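PDB 3ELZ: ileal bile acid-binding protein, which probably binds and carries bile acids, and perhaps fatty acids, in the cytoplasm, taking up several cholate molecules at once. Local coordinates for residues R36-V41 against Y56-H61; E13-Y18 against L127-K132. All coordinates share one frame; numbering follows the deposited sequence.

Both contacts belong to the antiparallel beta barrel of the fatty-acid binding protein family, and their centres lie about 14 Å apart. Contact 2 pairs strand 8-16, near the start of the chain, with strand 124-133 at its end; contact 1, where the loop after helix 29-35 meets the end of strand 50-57, is nested within the long loop that this pairing closes. The two touch directly: Leu-40 CD2 packs 3.4 Å from Arg-129 NH1, and Arg-36 CA lies 3.6 Å from Tyr-18 CE2. Both also reach the same cholic acid of chain E, so a single ligand is lined by parts of the chain far apart in sequence.

Contact 1 (R36-V41 against Y56-H61); sequences RDFKLV and YYPNNH. With CHD (cholic acid), chain E; CHD (cholic acid), chain F.
Phe-38, Leu-40, Tyr-57 and Pro-58 form the apolar centre of this contact. One methyl of Leu-40, CD1, sits over a face of the Tyr-57 ring, 3.9 Å from its centroid and 16° off the normal, a CH-pi contact. Phe-38 crosses Tyr-57 at about a right angle and brings its far end, CZ, to 4.0 Å from Tyr-57 CD1. Next to CZ, Phe-38 CE1 meets Pro-58 CD at 3.5 Å. This reach follows from a first torsion that sets Phe-38 CG anti to the backbone N (chi1 166°). The backbone O of Tyr-56 lies near the plane of the Phe-38 ring, at its edge, and is also approached by Leu-40 CD1.

Cholic acid of chain E borders this cluster. Its C15 packs 3.6 Å from Tyr-57 CE1, and its O7 hydroxyl lies in the plane of the Tyr-57 ring, at the edge. Were Tyr-57 an alanine, Leu-40 CD1 would probably lose the ring it packs on, and a gap would open beside Phe-38 and the steroid. Further along the chain, His-61 turns one ring face to C3 of the second cholic acid, chain F, while its NE2 is hydrogen-bonded to Val-78 O.

At the polar edge, Tyr-56 N donates to Val-41 O over 3.0 Å in a nearly straight bond (166°). The same carbonyl oxygen lies at the edge of the Tyr-56 ring, whose hydroxyl is hydrogen-bonded to Glu-43. The chemistry is thus mostly apolar: it joins the connection from helix 29-35 into strand 41-47 to the turn between strands 50-57 and 61-68, closed by Tyr-57 N to His-61 O, in the region usually taken as the ligand portal of fatty-acid binding proteins, where Tyr-57, a cholate-binding residue, presents its edge to the ligand.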
loop_
_atom_site.group_PDB
_atom_site.type_symbol
_atom_site.label_atom_id
_atom_site.label_comp_id
_atom_site.label_asym_id
_atom_site.label_seq_id
_atom_site.Cartn_x
_atom_site.Cartn_y
_atom_site.Cartn_z
ATOM N N ARG A 36 -0.344 -4.005 15.161
ATOM C CA ARG A 36 -1.452 -3.032 15.095
ATOM C C ARG A 36 -1.009 -1.585 15.327
ATOM O O ARG A 36 -1.568 -0.664 14.735
ATOM C CB ARG A 36 -2.627 -3.414 16.019
ATOM C CG ARG A 36 -2.251 -3.686 17.475
ATOM C CD ARG A 36 -3.454 -4.114 18.332
ATOM N NE ARG A 36 -4.244 -5.192 17.732
ATOM C CZ ARG A 36 -4.781 -6.208 18.411
ATOM N NH1 ARG A 36 -4.601 -6.320 19.726
ATOM N NH2 ARG A 36 -5.487 -7.132 17.766
ATOM N N ASP A 37 0.003 -1.394 16.168
ATOM C CA ASP A 37 0.514 -0.051 16.455
ATOM C C ASP A 37 1.820 0.299 15.716
ATOM O O ASP A 37 2.459 1.308 16.028
ATOM C CB ASP A 37 0.644 0.169 17.972
ATOM C CG ASP A 37 1.405 -0.949 18.672
ATOM O OD1 ASP A 37 1.563 -2.045 18.081
ATOM O OD2 ASP A 37 1.845 -0.731 19.821
ATOM N N PHE A 38 2.201 -0.520 14.733
ATOM C CA PHE A 38 3.355 -0.214 13.880
ATOM C C PHE A 38 3.039 0.941 12.922
ATOM O O PHE A 38 2.028 0.908 12.226
ATOM C CB PHE A 38 3.821 -1.454 13.095
ATOM C CG PHE A 38 4.776 -1.134 11.970
ATOM C CD1 PHE A 38 6.105 -0.794 12.240
ATOM C CD2 PHE A 38 4.341 -1.154 10.644
ATOM C CE1 PHE A 38 6.989 -0.482 11.211
ATOM C CE2 PHE A 38 5.212 -0.844 9.610
ATOM C CZ PHE A 38 6.547 -0.509 9.897
ATOM N N LYS A 39 3.915 1.947 12.893
ATOM C CA LYS A 39 3.739 3.141 12.053
ATOM C C LYS A 39 4.719 3.194 10.874
ATOM O O LYS A 39 5.893 3.509 11.039
ATOM C CB LYS A 39 3.862 4.413 12.905
ATOM C CG LYS A 39 2.539 5.038 13.402
ATOM C CD LYS A 39 1.411 4.021 13.626
ATOM C CE LYS A 39 0.178 4.659 14.278
ATOM N NZ LYS A 39 0.350 4.803 15.754
ATOM N N LEU A 40 4.215 2.893 9.683
ATOM C CA LEU A 40 5.023 2.873 8.466
ATOM C C LEU A 40 5.326 4.279 7.937
ATOM O O LEU A 40 4.450 5.143 7.907
ATOM C CB LEU A 40 4.304 2.050 7.384
ATOM C CG LEU A 40 4.911 2.006 5.975
ATOM C CD1 LEU A 40 6.176 1.156 5.925
ATOM C CD2 LEU A 40 3.889 1.498 4.983
ATOM N N VAL A 41 6.565 4.493 7.506
ATOM C CA VAL A 41 6.936 5.719 6.790
ATOM C C VAL A 41 7.059 5.403 5.295
ATOM O O VAL A 41 7.775 4.479 4.908
ATOM C CB VAL A 41 8.239 6.365 7.369
ATOM C CG1 VAL A 41 8.722 7.534 6.512
ATOM C CG2 VAL A 41 8.010 6.827 8.803
ATOM N N TYR A 56 9.559 2.137 4.668
ATOM C CA TYR A 56 10.572 1.880 5.683
ATOM C C TYR A 56 10.034 0.987 6.794
ATOM O O TYR A 56 9.075 1.339 7.487
ATOM C CB TYR A 56 11.108 3.202 6.245
ATOM C CG TYR A 56 11.905 3.997 5.234
ATOM C CD1 TYR A 56 13.294 3.864 5.154
ATOM C CD2 TYR A 56 11.272 4.868 4.348
ATOM C CE1 TYR A 56 14.030 4.587 4.220
ATOM C CE2 TYR A 56 11.990 5.584 3.418
ATOM C CZ TYR A 56 13.370 5.447 3.357
ATOM O OH TYR A 56 14.086 6.166 2.425
ATOM N N TYR A 57 10.670 -0.168 6.952
ATOM C CA TYR A 57 10.232 -1.181 7.900
ATOM C C TYR A 57 11.242 -1.348 9.039
ATOM O O TYR A 57 12.351 -0.802 8.975
ATOM C CB TYR A 57 9.982 -2.504 7.162
ATOM C CG TYR A 57 8.776 -2.473 6.238
ATOM C CD1 TYR A 57 7.489 -2.708 6.731
ATOM C CD2 TYR A 57 8.917 -2.213 4.873
ATOM C CE1 TYR A 57 6.376 -2.677 5.896
ATOM C CE2 TYR A 57 7.793 -2.188 4.017
ATOM C CZ TYR A 57 6.532 -2.423 4.542
ATOM O OH TYR A 57 5.422 -2.416 3.720
ATOM N N PRO A 58 10.862 -2.084 10.104
ATOM C CA PRO A 58 11.782 -2.278 11.226
ATOM C C PRO A 58 13.106 -2.936 10.832
ATOM O O PRO A 58 13.180 -3.616 9.805
ATOM C CB PRO A 58 11.000 -3.199 12.174
ATOM C CG PRO A 58 9.917 -3.803 11.338
ATOM C CD PRO A 58 9.569 -2.757 10.336
ATOM N N ASN A 59 14.130 -2.715 11.652
ATOM C CA ASN A 59 15.460 -3.316 11.480
ATOM C C ASN A 59 16.206 -2.883 10.203
ATOM O O ASN A 59 16.987 -3.664 9.646
ATOM C CB ASN A 59 15.388 -4.854 11.580
ATOM C CG ASN A 59 14.755 -5.334 12.879
ATOM O OD1 ASN A 59 15.405 -5.364 13.922
ATOM N ND2 ASN A 59 13.485 -5.734 12.813
ATOM N N ASN A 60 15.981 -1.639 9.766
ATOM C CA ASN A 60 16.604 -1.083 8.547
ATOM C C ASN A 60 16.175 -1.786 7.251
ATOM O O ASN A 60 16.889 -1.754 6.248
ATOM C CB ASN A 60 18.143 -1.068 8.655
ATOM C CG ASN A 60 18.684 0.162 9.366
ATOM O OD1 ASN A 60 18.133 1.252 9.262
ATOM N ND2 ASN A 60 19.791 -0.010 10.075
ATOM N N HIS A 61 15.012 -2.428 7.283
ATOM C CA HIS A 61 14.479 -3.122 6.121
ATOM C C HIS A 61 13.680 -2.138 5.271
ATOM O O HIS A 61 12.804 -1.432 5.776
ATOM C CB HIS A 61 13.609 -4.313 6.559
ATOM C CG HIS A 61 12.981 -5.068 5.423
ATOM N ND1 HIS A 61 13.719 -5.763 4.487
ATOM C CD2 HIS A 61 11.684 -5.262 5.092
ATOM C CE1 HIS A 61 12.904 -6.333 3.619
ATOM N NE2 HIS A 61 11.662 -6.053 3.968
HETATM C C1 CHD E . -0.696 -6.814 6.034
HETATM C C2 CHD E . -1.422 -5.468 6.168
HETATM C C3 CHD E . -1.199 -4.622 4.910
HETATM O O3 CHD E . -1.854 -3.379 5.066
HETATM C C4 CHD E . 0.301 -4.358 4.743
HETATM C C5 CHD E . 1.072 -5.700 4.603
HETATM C C6 CHD E . 2.595 -5.438 4.340
HETATM C C7 CHD E . 3.355 -4.996 5.610
HETATM O O7 CHD E . 3.071 -3.609 5.944
HETATM C C8 CHD E . 3.095 -5.966 6.796
HETATM C C9 CHD E . 1.580 -6.209 7.058
HETATM C C10 CHD E . 0.818 -6.691 5.780
HETATM C C11 CHD E . 1.309 -7.100 8.302
HETATM C C12 CHD E . 2.140 -6.684 9.540
HETATM O O12 CHD E . 1.604 -5.466 10.090
HETATM C C13 CHD E . 3.647 -6.542 9.222
HETATM C C14 CHD E . 3.803 -5.522 8.099
HETATM C C15 CHD E . 5.325 -5.350 8.041
HETATM C C16 CHD E . 5.674 -5.196 9.527
HETATM C C17 CHD E . 4.453 -5.751 10.302
HETATM C C18 CHD E . 4.280 -7.918 8.874
HETATM C C19 CHD E . 1.319 -8.074 5.340
HETATM C C20 CHD E . 4.899 -6.524 11.571
HETATM C C21 CHD E . 3.750 -7.269 12.281
HETATM C C22 CHD E . 5.583 -5.564 12.550
HETATM C C23 CHD E . 6.718 -6.256 13.292
HETATM O O25 CHD E . 8.456 -5.762 14.832
HETATM C C24 CHD E . 7.383 -5.348 14.332
HETATM O O26 CHD E . 6.812 -4.266 14.603
HETATM C C1 CHD F . 9.924 -7.218 8.113
HETATM C C2 CHD F . 11.415 -7.263 8.527
HETATM C C3 CHD F . 12.244 -8.003 7.472
HETATM O O3 CHD F . 13.615 -8.047 7.875
HETATM C C4 CHD F . 11.725 -9.430 7.331
HETATM C C5 CHD F . 10.212 -9.461 6.972
HETATM C C6 CHD F . 9.776 -10.945 6.828
HETATM C C7 CHD F . 9.592 -11.631 8.194
HETATM O O7 CHD F . 10.875 -11.778 8.808
HETATM C C8 CHD F . 8.643 -10.841 9.127
HETATM C C9 CHD F . 9.109 -9.361 9.304
HETATM C C10 CHD F . 9.289 -8.615 7.929
HETATM C C11 CHD F . 8.251 -8.575 10.349
HETATM C C12 CHD F . 8.004 -9.368 11.664
HETATM O O12 CHD F . 9.217 -9.448 12.413
HETATM C C13 CHD F . 7.452 -10.790 11.411
HETATM C C14 CHD F . 8.465 -11.521 10.515
HETATM C C15 CHD F . 7.926 -12.952 10.508
HETATM C C16 CHD F . 7.564 -13.163 11.990
HETATM C C17 CHD F . 7.548 -11.750 12.642
HETATM C C18 CHD F . 6.018 -10.737 10.813
HETATM C C19 CHD F . 7.926 -8.412 7.223
HETATM C C20 CHD F . 6.440 -11.677 13.736
HETATM C C21 CHD F . 6.373 -10.331 14.479
HETATM C C22 CHD F . 6.623 -12.871 14.699
HETATM C C23 CHD F . 5.984 -12.704 16.077
HETATM O O25 CHD F . 7.732 -12.116 17.574
HETATM C C24 CHD F . 6.999 -13.049 17.173
HETATM O O26 CHD F . 7.023 -14.234 17.579
#

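Contact 2 (E13-Y18 against L127-K132); sequences ESQEGY and LVRTSK. With CHD (cholic acid), chain E.
Gln-15 and Arg-129, a non-hydrogen-bonded antiparallel pair, lie side by side and point the same way, their amide and guanidinium planes 45° apart. Gln-15 NE2 also reaches Leu-127 CD2 at 3.5 Å. The bend of Arg-129 at chi3 (-108°) helps bring NH2 to O7 of cholic acid (chain E), a weak hydrogen bond of 3.3 Å, with O3 of the steroid over one guanidinium face. Tyr-18 runs alongside Leu-127, and its OH is hydrogen-bonded to cholate O12, which lies in the ring plane, at 3.0 Å, and weakly to Ile-32 O of helix 29-35.

Ser-14 and Thr-130 point to the other face of the sheet, where one water joins Ser-14 OG, Thr-130 OG1 and Val-128 O. They and Glu-16/Val-128 are hydrogen-bonded pairs, the latter bonded both ways. Glu-13 N gives Thr-130 O a 2.9 Å bond in the carbonyl plane, and Ser-14 N adds a weak one, making a classic beta bulge. Glu-13 OE2 forms a salt bridge with Lys-111.

The first and last strands of the barrel wall, 8-16 and 124-133, pair here, bringing the chain ends together; 41-47 and 111-119 flank them. Gly-17 stands at the N-cap position just before helix 18-24.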
loop_
_atom_site.group_PDB
_atom_site.type_symbol
_atom_site.label_atom_id
_atom_site.label_comp_id
_atom_site.label_asym_id
_atom_site.label_seq_id
_atom_site.Cartn_x
_atom_site.Cartn_y
_atom_site.Cartn_z
ATOM N N GLU A 13 -0.991 7.079 10.447
ATOM C CA GLU A 13 -1.672 7.583 11.634
ATOM C C GLU A 13 -2.863 6.715 12.046
ATOM O O GLU A 13 -3.203 6.665 13.226
ATOM C CB GLU A 13 -2.076 9.059 11.473
ATOM C CG GLU A 13 -3.059 9.344 10.336
ATOM C CD GLU A 13 -3.733 10.702 10.447
ATOM O OE1 GLU A 13 -3.311 11.529 11.273
ATOM O OE2 GLU A 13 -4.698 10.944 9.699
ATOM N N SER A 14 -3.497 6.038 11.086
ATOM C CA SER A 14 -4.589 5.103 11.401
ATOM C C SER A 14 -4.670 3.910 10.449
ATOM O O SER A 14 -4.272 3.995 9.288
ATOM C CB SER A 14 -5.946 5.826 11.489
ATOM O OG SER A 14 -6.439 6.206 10.214
ATOM N N GLN A 15 -5.156 2.790 10.981
ATOM C CA GLN A 15 -5.493 1.605 10.200
ATOM C C GLN A 15 -6.871 1.113 10.630
ATOM O O GLN A 15 -7.066 0.708 11.783
ATOM C CB GLN A 15 -4.477 0.475 10.410
ATOM C CG GLN A 15 -3.040 0.859 10.177
ATOM C CD GLN A 15 -2.200 -0.293 9.690
ATOM O OE1 GLN A 15 -1.264 -0.714 10.360
ATOM N NE2 GLN A 15 -2.534 -0.814 8.523
ATOM N N GLU A 16 -7.822 1.163 9.704
ATOM C CA GLU A 16 -9.167 0.666 9.943
ATOM C C GLU A 16 -9.340 -0.629 9.169
ATOM O O GLU A 16 -8.962 -0.701 8.002
ATOM C CB GLU A 16 -10.217 1.698 9.486
ATOM C CG GLU A 16 -9.920 3.164 9.853
ATOM C CD GLU A 16 -10.025 3.430 11.331
ATOM O OE1 GLU A 16 -10.420 2.505 12.076
ATOM O OE2 GLU A 16 -9.722 4.567 11.763
ATOM N N GLY A 17 -9.920 -1.642 9.813
ATOM C CA GLY A 17 -10.131 -2.954 9.193
ATOM C C GLY A 17 -8.880 -3.827 9.206
ATOM O O GLY A 17 -8.799 -4.819 8.483
ATOM N N TYR A 18 -7.911 -3.451 10.033
ATOM C CA TYR A 18 -6.599 -4.098 10.081
ATOM C C TYR A 18 -6.684 -5.586 10.467
ATOM O O TYR A 18 -6.082 -6.439 9.813
ATOM C CB TYR A 18 -5.664 -3.326 11.031
ATOM C CG TYR A 18 -4.319 -3.994 11.283
ATOM C CD1 TYR A 18 -3.282 -3.900 10.350
ATOM C CD2 TYR A 18 -4.096 -4.721 12.443
ATOM C CE1 TYR A 18 -2.047 -4.516 10.573
ATOM C CE2 TYR A 18 -2.873 -5.334 12.680
ATOM C CZ TYR A 18 -1.857 -5.233 11.743
ATOM O OH TYR A 18 -0.660 -5.845 11.988
ATOM N N LEU A 127 -9.071 -3.000 4.228
ATOM C CA LEU A 127 -8.216 -2.237 5.125
ATOM C C LEU A 127 -8.053 -0.835 4.540
ATOM O O LEU A 127 -7.752 -0.693 3.355
ATOM C CB LEU A 127 -6.834 -2.908 5.263
ATOM C CG LEU A 127 -5.960 -2.593 6.494
ATOM C CD1 LEU A 127 -4.927 -3.681 6.733
ATOM C CD2 LEU A 127 -5.257 -1.249 6.379
ATOM N N VAL A 128 -8.267 0.188 5.370
ATOM C CA VAL A 128 -7.983 1.573 4.997
ATOM C C VAL A 128 -6.870 2.120 5.877
ATOM O O VAL A 128 -7.025 2.269 7.094
ATOM C CB VAL A 128 -9.234 2.500 5.088
ATOM C CG1 VAL A 128 -8.869 3.946 4.707
ATOM C CG2 VAL A 128 -10.345 2.004 4.201
ATOM N N ARG A 129 -5.741 2.416 5.249
ATOM C CA ARG A 129 -4.584 2.933 5.947
ATOM C C ARG A 129 -4.442 4.415 5.599
ATOM O O ARG A 129 -4.417 4.789 4.428
ATOM C CB ARG A 129 -3.352 2.127 5.537
ATOM C CG ARG A 129 -2.105 2.418 6.332
ATOM C CD ARG A 129 -0.896 2.095 5.480
ATOM N NE ARG A 129 -0.187 0.905 5.907
ATOM C CZ ARG A 129 0.634 0.203 5.135
ATOM N NH1 ARG A 129 0.844 0.556 3.870
ATOM N NH2 ARG A 129 1.249 -0.860 5.639
ATOM N N THR A 130 -4.408 5.265 6.615
ATOM C CA THR A 130 -4.277 6.707 6.389
ATOM C C THR A 130 -2.932 7.215 6.916
ATOM O O THR A 130 -2.520 6.868 8.025
ATOM C CB THR A 130 -5.459 7.491 7.001
ATOM O OG1 THR A 130 -6.698 6.850 6.643
ATOM C CG2 THR A 130 -5.466 8.956 6.514
ATOM N N SER A 131 -2.248 8.019 6.104
ATOM C CA SER A 131 -0.928 8.540 6.457
ATOM C C SER A 131 -0.898 10.056 6.362
ATOM O O SER A 131 -1.375 10.632 5.384
ATOM C CB SER A 131 0.171 7.956 5.548
ATOM O OG SER A 131 0.425 6.586 5.816
ATOM N N LYS A 132 -0.324 10.694 7.375
ATOM C CA LYS A 132 -0.150 12.141 7.364
ATOM C C LYS A 132 1.220 12.531 6.825
ATOM O O LYS A 132 2.197 11.798 6.990
ATOM C CB LYS A 132 -0.398 12.755 8.750
ATOM C CG LYS A 132 0.539 12.283 9.855
ATOM C CD LYS A 132 0.293 13.061 11.143
ATOM C CE LYS A 132 1.203 12.592 12.266
ATOM N NZ LYS A 132 2.542 13.252 12.237
HETATM C C1 CHD E . -0.696 -6.814 6.034
HETATM C C2 CHD E . -1.422 -5.468 6.168
HETATM C C3 CHD E . -1.199 -4.622 4.910
HETATM O O3 CHD E . -1.854 -3.379 5.066
HETATM C C4 CHD E . 0.301 -4.358 4.743
HETATM C C5 CHD E . 1.072 -5.700 4.603
HETATM C C6 CHD E . 2.595 -5.438 4.340
HETATM C C7 CHD E . 3.355 -4.996 5.610
HETATM O O7 CHD E . 3.071 -3.609 5.944
HETATM C C8 CHD E . 3.095 -5.966 6.796
HETATM C C9 CHD E . 1.580 -6.209 7.058
HETATM C C10 CHD E . 0.818 -6.691 5.780
HETATM C C11 CHD E . 1.309 -7.100 8.302
HETATM C C12 CHD E . 2.140 -6.684 9.540
HETATM O O12 CHD E . 1.604 -5.466 10.090
HETATM C C13 CHD E . 3.647 -6.542 9.222
HETATM C C14 CHD E . 3.803 -5.522 8.099
HETATM C C15 CHD E . 5.325 -5.350 8.041
HETATM C C16 CHD E . 5.674 -5.196 9.527
HETATM C C17 CHD E . 4.453 -5.751 10.302
HETATM C C18 CHD E . 4.280 -7.918 8.874
HETATM C C19 CHD E . 1.319 -8.074 5.340
HETATM C C20 CHD E . 4.899 -6.524 11.571
HETATM C C21 CHD E . 3.750 -7.269 12.281
HETATM C C22 CHD E . 5.583 -5.564 12.550
HETATM C C23 CHD E . 6.718 -6.256 13.292
HETATM O O25 CHD E . 8.456 -5.762 14.832
HETATM C C24 CHD E . 7.383 -5.348 14.332
HETATM O O26 CHD E . 6.812 -4.266 14.603
HETATM O O HOH W 1 -7.387 4.976 8.118
#